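Enolase from the environmental genome shotgun sequencing of the Sargasso Sea (PDB 2QGY) is of unknown function but belongs to the enolase superfamily, so it probably uses its bound magnesium ion to stabilise an enolate formed from a carboxylate substrate. Local coordinates at residues 48-53 against 362-367; 258-263 against 270-275. All blocks are in the same frame, centred on the assembly; numbering follows the deposited sequence.

Interaction 1: residues 48-53 against 362-367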
ATOM      1  N   GLU A  48      17.012  22.840   9.297  1.00 22.80           N
ATOM      2  CA  GLU A  48      17.186  21.612   8.533  1.00 23.24           C
ATOM      3  C   GLU A  48      16.583  20.446   9.293  1.00 21.14           C
ATOM      4  O   GLU A  48      16.794  20.306  10.508  1.00 21.05           O
ATOM      5  CB  GLU A  48      18.672  21.321   8.318  1.00 24.05           C
ATOM      6  CG  GLU A  48      19.396  22.322   7.455  1.00 26.56           C
ATOM      7  CD  GLU A  48      20.819  21.874   7.110  1.00 27.86           C
ATOM      8  OE1 GLU A  48      21.438  21.138   7.912  1.00 35.02           O
ATOM      9  OE2 GLU A  48      21.328  22.270   6.039  1.00 34.73           O
ATOM     10  N   GLY A  49      15.827  19.618   8.583  1.00 19.26           N
ATOM     11  CA  GLY A  49      15.309  18.389   9.199  1.00 18.25           C
ATOM     12  C   GLY A  49      15.619  17.181   8.342  1.00 17.05           C
ATOM     13  O   GLY A  49      15.446  17.219   7.126  1.00 16.57           O
ATOM     14  N   TRP A  50      15.983  16.089   9.003  1.00 17.58           N
ATOM     15  CA  TRP A  50      16.336  14.844   8.334  1.00 16.86           C
ATOM     16  C   TRP A  50      15.255  13.781   8.528  1.00 16.41           C
ATOM     17  O   TRP A  50      14.721  13.629   9.637  1.00 15.98           O
ATOM     18  CB  TRP A  50      17.639  14.310   8.895  1.00 17.87           C
ATOM     19  CG  TRP A  50      18.817  15.129   8.522  1.00 20.67           C
ATOM     20  CD1 TRP A  50      19.333  16.198   9.203  1.00 23.44           C
ATOM     21  CD2 TRP A  50      19.653  14.926   7.384  1.00 20.05           C
ATOM     22  NE1 TRP A  50      20.442  16.691   8.539  1.00 23.83           N
ATOM     23  CE2 TRP A  50      20.659  15.924   7.420  1.00 23.07           C
ATOM     24  CE3 TRP A  50      19.643  13.998   6.322  1.00 21.33           C
ATOM     25  CZ2 TRP A  50      21.668  16.013   6.434  1.00 22.10           C
ATOM     26  CZ3 TRP A  50      20.634  14.085   5.333  1.00 21.90           C
ATOM     27  CH2 TRP A  50      21.632  15.102   5.394  1.00 20.19           C
ATOM     28  N   GLY A  51      14.974  13.059   7.440  1.00 16.12           N
ATOM     29  CA  GLY A  51      13.983  11.973   7.414  1.00 15.57           C
ATOM     30  C   GLY A  51      14.577  10.801   6.655  1.00 16.30           C
ATOM     31  O   GLY A  51      15.597  10.918   5.961  1.00 16.53           O
ATOM     32  N   GLU A  52      13.924   9.656   6.787  1.00 15.79           N
ATOM     33  CA  GLU A  52      14.328   8.457   6.080  1.00 15.38           C
ATOM     34  C   GLU A  52      13.057   7.666   5.808  1.00 15.02           C
ATOM     35  O   GLU A  52      12.197   7.602   6.675  1.00 14.87           O
ATOM     36  CB  GLU A  52      15.296   7.627   6.924  1.00 15.60           C
ATOM     37  CG  GLU A  52      15.798   6.372   6.164  1.00 14.18           C
ATOM     38  CD  GLU A  52      17.054   5.706   6.714  1.00 15.10           C
ATOM     39  OE1 GLU A  52      17.692   6.187   7.702  1.00 14.93           O
ATOM     40  OE2 GLU A  52      17.415   4.649   6.136  1.00 17.09           O
ATOM     41  N   ALA A  53      12.907   7.160   4.583  1.00 14.22           N
ATOM     42  CA  ALA A  53      11.753   6.346   4.175  1.00 13.33           C
ATOM     43  C   ALA A  53      12.167   4.892   4.167  1.00 14.39           C
ATOM     44  O   ALA A  53      13.310   4.572   3.796  1.00 15.58           O
ATOM     45  CB  ALA A  53      11.298   6.708   2.749  1.00 13.15           C
ATOM     46  N   ILE A 362      21.112  14.443  14.158  1.00 20.63           N
ATOM     47  CA  ILE A 362      21.779  13.954  12.940  1.00 20.90           C
ATOM     48  C   ILE A 362      22.912  14.908  12.515  1.00 21.87           C
ATOM     49  O   ILE A 362      22.710  16.118  12.366  1.00 22.21           O
ATOM     50  CB  ILE A 362      20.767  13.698  11.792  1.00 20.95           C
ATOM     51  CG1 ILE A 362      19.770  12.601  12.209  1.00 20.25           C
ATOM     52  CG2 ILE A 362      21.475  13.378  10.466  1.00 20.49           C
ATOM     53  CD1 ILE A 362      20.385  11.257  12.436  1.00 18.69           C
ATOM     54  N   VAL A 363      24.083  14.330  12.312  1.00 21.68           N
ATOM     55  CA  VAL A 363      25.222  15.023  11.739  1.00 23.24           C
ATOM     56  C   VAL A 363      25.675  14.183  10.561  1.00 22.06           C
ATOM     57  O   VAL A 363      26.269  13.127  10.747  1.00 22.21           O
ATOM     58  CB  VAL A 363      26.382  15.141  12.769  1.00 23.02           C
ATOM     59  CG1 VAL A 363      27.635  15.800  12.138  1.00 25.78           C
ATOM     60  CG2 VAL A 363      25.952  15.940  14.012  1.00 24.18           C
ATOM     61  N   ILE A 364      25.375  14.640   9.349  1.00 22.47           N
ATOM     62  CA  ILE A 364      25.695  13.863   8.140  1.00 21.61           C
ATOM     63  C   ILE A 364      26.636  14.655   7.238  1.00 22.68           C
ATOM     64  O   ILE A 364      26.441  15.854   7.031  1.00 21.67           O
ATOM     65  CB  ILE A 364      24.414  13.431   7.380  1.00 21.66           C
ATOM     66  CG1 ILE A 364      23.816  12.165   8.026  1.00 22.11           C
ATOM     67  CG2 ILE A 364      24.673  13.115   5.908  1.00 21.24           C
ATOM     68  CD1 ILE A 364      22.434  11.869   7.464  1.00 24.36           C
ATOM     69  N   HIS A 365      27.642  13.957   6.717  1.00 22.53           N
ATOM     70  CA  HIS A 365      28.578  14.507   5.764  1.00 24.63           C
ATOM     71  C   HIS A 365      28.007  14.264   4.378  1.00 24.08           C
ATOM     72  O   HIS A 365      28.122  13.169   3.817  1.00 23.44           O
ATOM     73  CB  HIS A 365      29.932  13.840   5.931  1.00 24.92           C
ATOM     74  CG  HIS A 365      30.590  14.132   7.242  1.00 29.65           C
ATOM     75  ND1 HIS A 365      31.691  14.957   7.350  1.00 33.38           N
ATOM     76  CD2 HIS A 365      30.301  13.720   8.501  1.00 34.19           C
ATOM     77  CE1 HIS A 365      32.055  15.035   8.618  1.00 36.92           C
ATOM     78  NE2 HIS A 365      31.226  14.298   9.339  1.00 35.80           N
ATOM     79  N   GLU A 366      27.360  15.292   3.839  1.00 23.88           N
ATOM     80  CA  GLU A 366      26.551  15.131   2.635  1.00 24.02           C
ATOM     81  C   GLU A 366      27.373  14.750   1.413  1.00 24.52           C
ATOM     82  O   GLU A 366      26.867  14.088   0.514  1.00 25.05           O
ATOM     83  CB  GLU A 366      25.750  16.393   2.345  1.00 23.82           C
ATOM     84  CG  GLU A 366      24.655  16.622   3.349  1.00 24.24           C
ATOM     85  CD  GLU A 366      23.936  17.947   3.193  1.00 25.56           C
ATOM     86  OE1 GLU A 366      23.711  18.411   2.051  1.00 29.05           O
ATOM     87  OE2 GLU A 366      23.578  18.506   4.238  1.00 25.59           O
ATOM     88  N   ASP A 367      28.636  15.162   1.372  1.00 25.18           N
ATOM     89  CA  ASP A 367      29.452  14.812   0.204  1.00 26.09           C
ATOM     90  C   ASP A 367      29.752  13.321   0.186  1.00 24.30           C
ATOM     91  O   ASP A 367      29.743  12.708  -0.882  1.00 24.67           O
ATOM     92  CB  ASP A 367      30.692  15.709   0.064  1.00 27.04           C
ATOM     93  CG  ASP A 367      30.336  17.148  -0.376  1.00 32.64           C
ATOM     94  OD1 ASP A 367      29.185  17.402  -0.850  1.00 35.11           O
ATOM     95  OD2 ASP A 367      31.225  18.034  -0.254  1.00 38.80           O
TER

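Interaction 2: residues 258-263 against 270-275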
ATOM      1  N   VAL A 258      -5.745   1.654  11.028  1.00 18.39           N
ATOM      2  CA  VAL A 258      -6.915   0.770  10.985  1.00 17.57           C
ATOM      3  C   VAL A 258      -6.528  -0.700  11.098  1.00 17.14           C
ATOM      4  O   VAL A 258      -7.144  -1.421  11.888  1.00 16.02           O
ATOM      5  CB  VAL A 258      -7.749   1.012   9.711  1.00 18.65           C
ATOM      6  CG1 VAL A 258      -8.934   0.032   9.650  1.00 19.66           C
ATOM      7  CG2 VAL A 258      -8.242   2.472   9.682  1.00 19.28           C
ATOM      8  N   HIS A 259      -5.512  -1.138  10.343  1.00 15.64           N
ATOM      9  CA  HIS A 259      -5.101  -2.553  10.420  1.00 16.04           C
ATOM     10  C   HIS A 259      -4.668  -2.880  11.860  1.00 15.78           C
ATOM     11  O   HIS A 259      -5.048  -3.926  12.408  1.00 15.19           O
ATOM     12  CB  HIS A 259      -3.974  -2.845   9.433  1.00 16.28           C
ATOM     13  CG  HIS A 259      -3.384  -4.219   9.581  1.00 17.25           C
ATOM     14  ND1 HIS A 259      -4.059  -5.364   9.221  1.00 18.79           N
ATOM     15  CD2 HIS A 259      -2.227  -4.625  10.146  1.00 17.41           C
ATOM     16  CE1 HIS A 259      -3.302  -6.413   9.479  1.00 20.14           C
ATOM     17  NE2 HIS A 259      -2.188  -5.994  10.056  1.00 17.94           N
ATOM     18  N   PHE A 260      -3.873  -2.004  12.467  1.00 15.08           N
ATOM     19  CA  PHE A 260      -3.405  -2.290  13.842  1.00 15.45           C
ATOM     20  C   PHE A 260      -4.525  -2.271  14.870  1.00 15.60           C
ATOM     21  O   PHE A 260      -4.511  -3.093  15.806  1.00 15.82           O
ATOM     22  CB  PHE A 260      -2.205  -1.419  14.243  1.00 15.52           C
ATOM     23  CG  PHE A 260      -0.940  -1.741  13.448  1.00 15.72           C
ATOM     24  CD1 PHE A 260      -0.086  -2.759  13.855  1.00 17.78           C
ATOM     25  CD2 PHE A 260      -0.695  -1.106  12.229  1.00 15.95           C
ATOM     26  CE1 PHE A 260       1.047  -3.106  13.106  1.00 17.40           C
ATOM     27  CE2 PHE A 260       0.432  -1.437  11.468  1.00 18.76           C
ATOM     28  CZ  PHE A 260       1.295  -2.442  11.898  1.00 18.05           C
ATOM     29  N   ARG A 261      -5.519  -1.408  14.668  1.00 15.46           N
ATOM     30  CA  ARG A 261      -6.705  -1.434  15.524  1.00 15.88           C
ATOM     31  C   ARG A 261      -7.448  -2.756  15.382  1.00 16.87           C
ATOM     32  O   ARG A 261      -7.925  -3.274  16.364  1.00 17.00           O
ATOM     33  CB  ARG A 261      -7.637  -0.246  15.251  1.00 18.50           C
ATOM     34  CG  ARG A 261      -7.111   0.987  15.923  1.00 16.94           C
ATOM     35  CD  ARG A 261      -7.727   2.261  15.393  1.00 22.72           C
ATOM     36  NE  ARG A 261      -7.168   3.396  16.113  1.00 24.48           N
ATOM     37  CZ  ARG A 261      -7.261   4.658  15.697  1.00 24.69           C
ATOM     38  NH1 ARG A 261      -7.899   4.942  14.569  1.00 28.63           N
ATOM     39  NH2 ARG A 261      -6.738   5.634  16.418  1.00 27.57           N
ATOM     40  N   GLU A 262      -7.563  -3.271  14.159  1.00 16.90           N
ATOM     41  CA  GLU A 262      -8.174  -4.593  13.953  1.00 16.47           C
ATOM     42  C   GLU A 262      -7.368  -5.677  14.673  1.00 16.54           C
ATOM     43  O   GLU A 262      -7.970  -6.561  15.287  1.00 17.53           O
ATOM     44  CB  GLU A 262      -8.294  -4.921  12.466  1.00 15.53           C
ATOM     45  CG  GLU A 262      -8.906  -6.326  12.133  1.00 17.49           C
ATOM     46  CD  GLU A 262     -10.387  -6.451  12.460  1.00 20.73           C
ATOM     47  OE1 GLU A 262     -11.038  -5.415  12.655  1.00 22.74           O
ATOM     48  OE2 GLU A 262     -10.898  -7.603  12.517  1.00 22.26           O
ATOM     49  N   LEU A 263      -6.035  -5.647  14.587  1.00 15.98           N
ATOM     50  CA  LEU A 263      -5.218  -6.666  15.292  1.00 15.60           C
ATOM     51  C   LEU A 263      -5.480  -6.585  16.792  1.00 16.37           C
ATOM     52  O   LEU A 263      -5.614  -7.601  17.455  1.00 18.14           O
ATOM     53  CB  LEU A 263      -3.707  -6.493  15.044  1.00 15.50           C
ATOM     54  CG  LEU A 263      -3.180  -6.691  13.617  1.00 16.35           C
ATOM     55  CD1 LEU A 263      -1.737  -6.208  13.645  1.00 16.88           C
ATOM     56  CD2 LEU A 263      -3.214  -8.186  13.244  1.00 17.45           C
ATOM     57  N   ASP A 270       0.981 -10.387  20.160  1.00 15.13           N
ATOM     58  CA  ASP A 270       1.510  -9.987  21.458  1.00 16.04           C
ATOM     59  C   ASP A 270       2.373  -8.720  21.339  1.00 15.88           C
ATOM     60  O   ASP A 270       2.497  -7.942  22.296  1.00 16.05           O
ATOM     61  CB  ASP A 270       2.347 -11.151  21.997  1.00 16.62           C
ATOM     62  CG  ASP A 270       1.502 -12.415  22.192  1.00 19.45           C
ATOM     63  OD1 ASP A 270       0.647 -12.349  23.083  1.00 24.79           O
ATOM     64  OD2 ASP A 270       1.632 -13.433  21.463  1.00 19.70           O
ATOM     65  N   ILE A 271       2.974  -8.539  20.163  1.00 14.65           N
ATOM     66  CA  ILE A 271       3.912  -7.428  19.913  1.00 15.18           C
ATOM     67  C   ILE A 271       3.680  -6.967  18.478  1.00 14.68           C
ATOM     68  O   ILE A 271       3.509  -7.780  17.591  1.00 13.77           O
ATOM     69  CB  ILE A 271       5.398  -7.915  20.037  1.00 16.01           C
ATOM     70  CG1 ILE A 271       5.695  -8.472  21.446  1.00 15.69           C
ATOM     71  CG2 ILE A 271       6.405  -6.774  19.656  1.00 14.66           C
ATOM     72  CD1 ILE A 271       7.004  -9.306  21.538  1.00 17.13           C
ATOM     73  N   PHE A 272       3.685  -5.663  18.235  1.00 14.75           N
ATOM     74  CA  PHE A 272       3.621  -5.180  16.864  1.00 14.38           C
ATOM     75  C   PHE A 272       5.004  -4.655  16.451  1.00 15.17           C
ATOM     76  O   PHE A 272       5.679  -4.035  17.261  1.00 14.43           O
ATOM     77  CB  PHE A 272       2.657  -3.995  16.757  1.00 15.42           C
ATOM     78  CG  PHE A 272       1.217  -4.316  17.093  1.00 16.43           C
ATOM     79  CD1 PHE A 272       0.690  -5.603  16.915  1.00 15.99           C
ATOM     80  CD2 PHE A 272       0.385  -3.313  17.579  1.00 16.90           C
ATOM     81  CE1 PHE A 272      -0.679  -5.857  17.211  1.00 17.44           C
ATOM     82  CE2 PHE A 272      -0.983  -3.574  17.864  1.00 15.92           C
ATOM     83  CZ  PHE A 272      -1.488  -4.833  17.669  1.00 15.77           C
ATOM     84  N   ASN A 273       5.412  -4.876  15.201  1.00 14.38           N
ATOM     85  CA  ASN A 273       6.699  -4.373  14.738  1.00 14.59           C
ATOM     86  C   ASN A 273       6.554  -3.569  13.418  1.00 15.09           C
ATOM     87  O   ASN A 273       7.239  -3.847  12.461  1.00 14.55           O
ATOM     88  CB  ASN A 273       7.736  -5.513  14.626  1.00 14.18           C
ATOM     89  CG  ASN A 273       7.433  -6.482  13.475  1.00 16.42           C
ATOM     90  OD1 ASN A 273       6.280  -6.654  13.080  1.00 17.69           O
ATOM     91  ND2 ASN A 273       8.484  -7.074  12.893  1.00 14.75           N
ATOM     92  N   PRO A 274       5.704  -2.529  13.403  1.00 16.03           N
ATOM     93  CA  PRO A 274       5.662  -1.682  12.199  1.00 16.04           C
ATOM     94  C   PRO A 274       7.082  -1.093  12.017  1.00 15.73           C
ATOM     95  O   PRO A 274       7.819  -0.893  13.014  1.00 15.57           O
ATOM     96  CB  PRO A 274       4.683  -0.561  12.573  1.00 16.54           C
ATOM     97  CG  PRO A 274       4.748  -0.469  14.076  1.00 17.75           C
ATOM     98  CD  PRO A 274       4.899  -1.963  14.502  1.00 16.73           C
ATOM     99  N   ASP A 275       7.450  -0.767  10.784  1.00 13.72           N
ATOM    100  CA  ASP A 275       8.788  -0.179  10.578  1.00 13.71           C
ATOM    101  C   ASP A 275       8.716   1.302  10.953  1.00 13.38           C
ATOM    102  O   ASP A 275       7.723   1.991  10.701  1.00 13.37           O
ATOM    103  CB  ASP A 275       9.249  -0.341   9.127  1.00 13.46           C
ATOM    104  CG  ASP A 275      10.714   0.076   8.922  1.00 14.96           C
ATOM    105  OD1 ASP A 275      11.607  -0.798   8.967  1.00 18.30           O
ATOM    106  OD2 ASP A 275      10.971   1.284   8.746  1.00 18.35           O
TER

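Interaction 1: residues 48-53 against 362-367
The indole of Trp-50 lies against two isoleucines of 362-367, and two CH-pi contacts over one and the same ring face carry most of the contact. Ile-362 places its CG2 methyl above the five-membered ring, 3.7 Å from the centroid and only 9° off the normal; its CG1 branch, beside the backbone N, leads away from the indole. Ile-364 serves the six-membered ring: CD1 sits 3.8 Å from that centroid and touches CZ3 and CE3, while its CG2 meets CH2 of Trp-50 at 3.7 Å. The extended end of its longer branch (chi2 170°) carries CD1 in over the benzo ring.

Glu-366 adds a carbon contact at the rim of the ring. Its CG lies in the indole plane at the edge, 4.0 Å from CH2 of Trp-50, and its carboxylate is turned steeply against the ring, the two planes 77° apart. OE2 of Glu-366 comes to 4.7 Å from OE2 of Glu-48, too far for contact; Lys-40 forms salt bridges with both and probably offsets their like charges.

Around the indole, Trp-19 meets the ring at a shallow angle and Val-309 of helix 309-320 touches Trp-50 and both isoleucines. Strand 48-53 is, within this chain, an outermost strand of the four-stranded antiparallel sheet, and His-365 takes the N-cap position of helix 366-371. The arrangement is an interdomain junction of the enolase superfamily fold, with a tryptophan of the N-terminal domain's sheet packed on the segment that follows the barrel.

Interaction 2: residues 258-263 against 270-275
Phe-260 and Phe-272 each carry the ring anti to the carbonyl carbon (chi1 -67° and -63°), which sends one side chain off helix 257-265 and the other off strand 271-272 into the gap between them, where the two side chains overlap, pointing in opposite senses. The rings form an edge-to-face pair, centroids 5.3 Å apart and planes inclined at 64°. Phe-260 supplies the edge: its CD1 stands above the face of Phe-272, displaced toward the rim, 3.8 Å from CD2 of that ring.

One turn further along the helix, Leu-263 comes up beside the same phenylalanine. Its CD1 methyl reaches CE1 of Phe-272 at 3.7 Å, and its CB lies 3.8 Å from CZ of that ring, so the far end of Phe-272 rests on the base of the leucine as well as on its tip. Beyond the strand, Pro-274 meets the outer end of Phe-260, CB to CZ 3.9 Å. The four touching residues are all buried, and the contact across them is apolar.

This is helix-on-strand packing in a beta-alpha-beta unit of the barrel, made by strand 248-250, helix 257-265 and strand 271-272. Leu-263 also touches Thr-250 of the preceding strand and Ile-234 and Leu-237 of the adjacent helix 234-243, while Phe-260 reaches Met-279 in a loop; strand 271-272 itself runs parallel between 248-250 and 298-299.

From the N terminus, the chain first lays down three strands of the antiparallel sheet, 48-53 the last of them, then passes through helix 99-120 and into the barrel. About two thirds of the way along, the chain leaves helix 257-265 and turns back so that strand 271-272 packs against it, and interaction 2 closes a short loop with six residues between its segments. The chain completes the barrel before interaction 1 returns 362-367 to the early strand, 309 positions on. The short closure therefore lies within the long one. Interaction 2 is local to one barrel unit, whereas interaction 1 joins N- and C-terminal parts; their centres are about 29 Å apart, on opposite sides of the chain's centre.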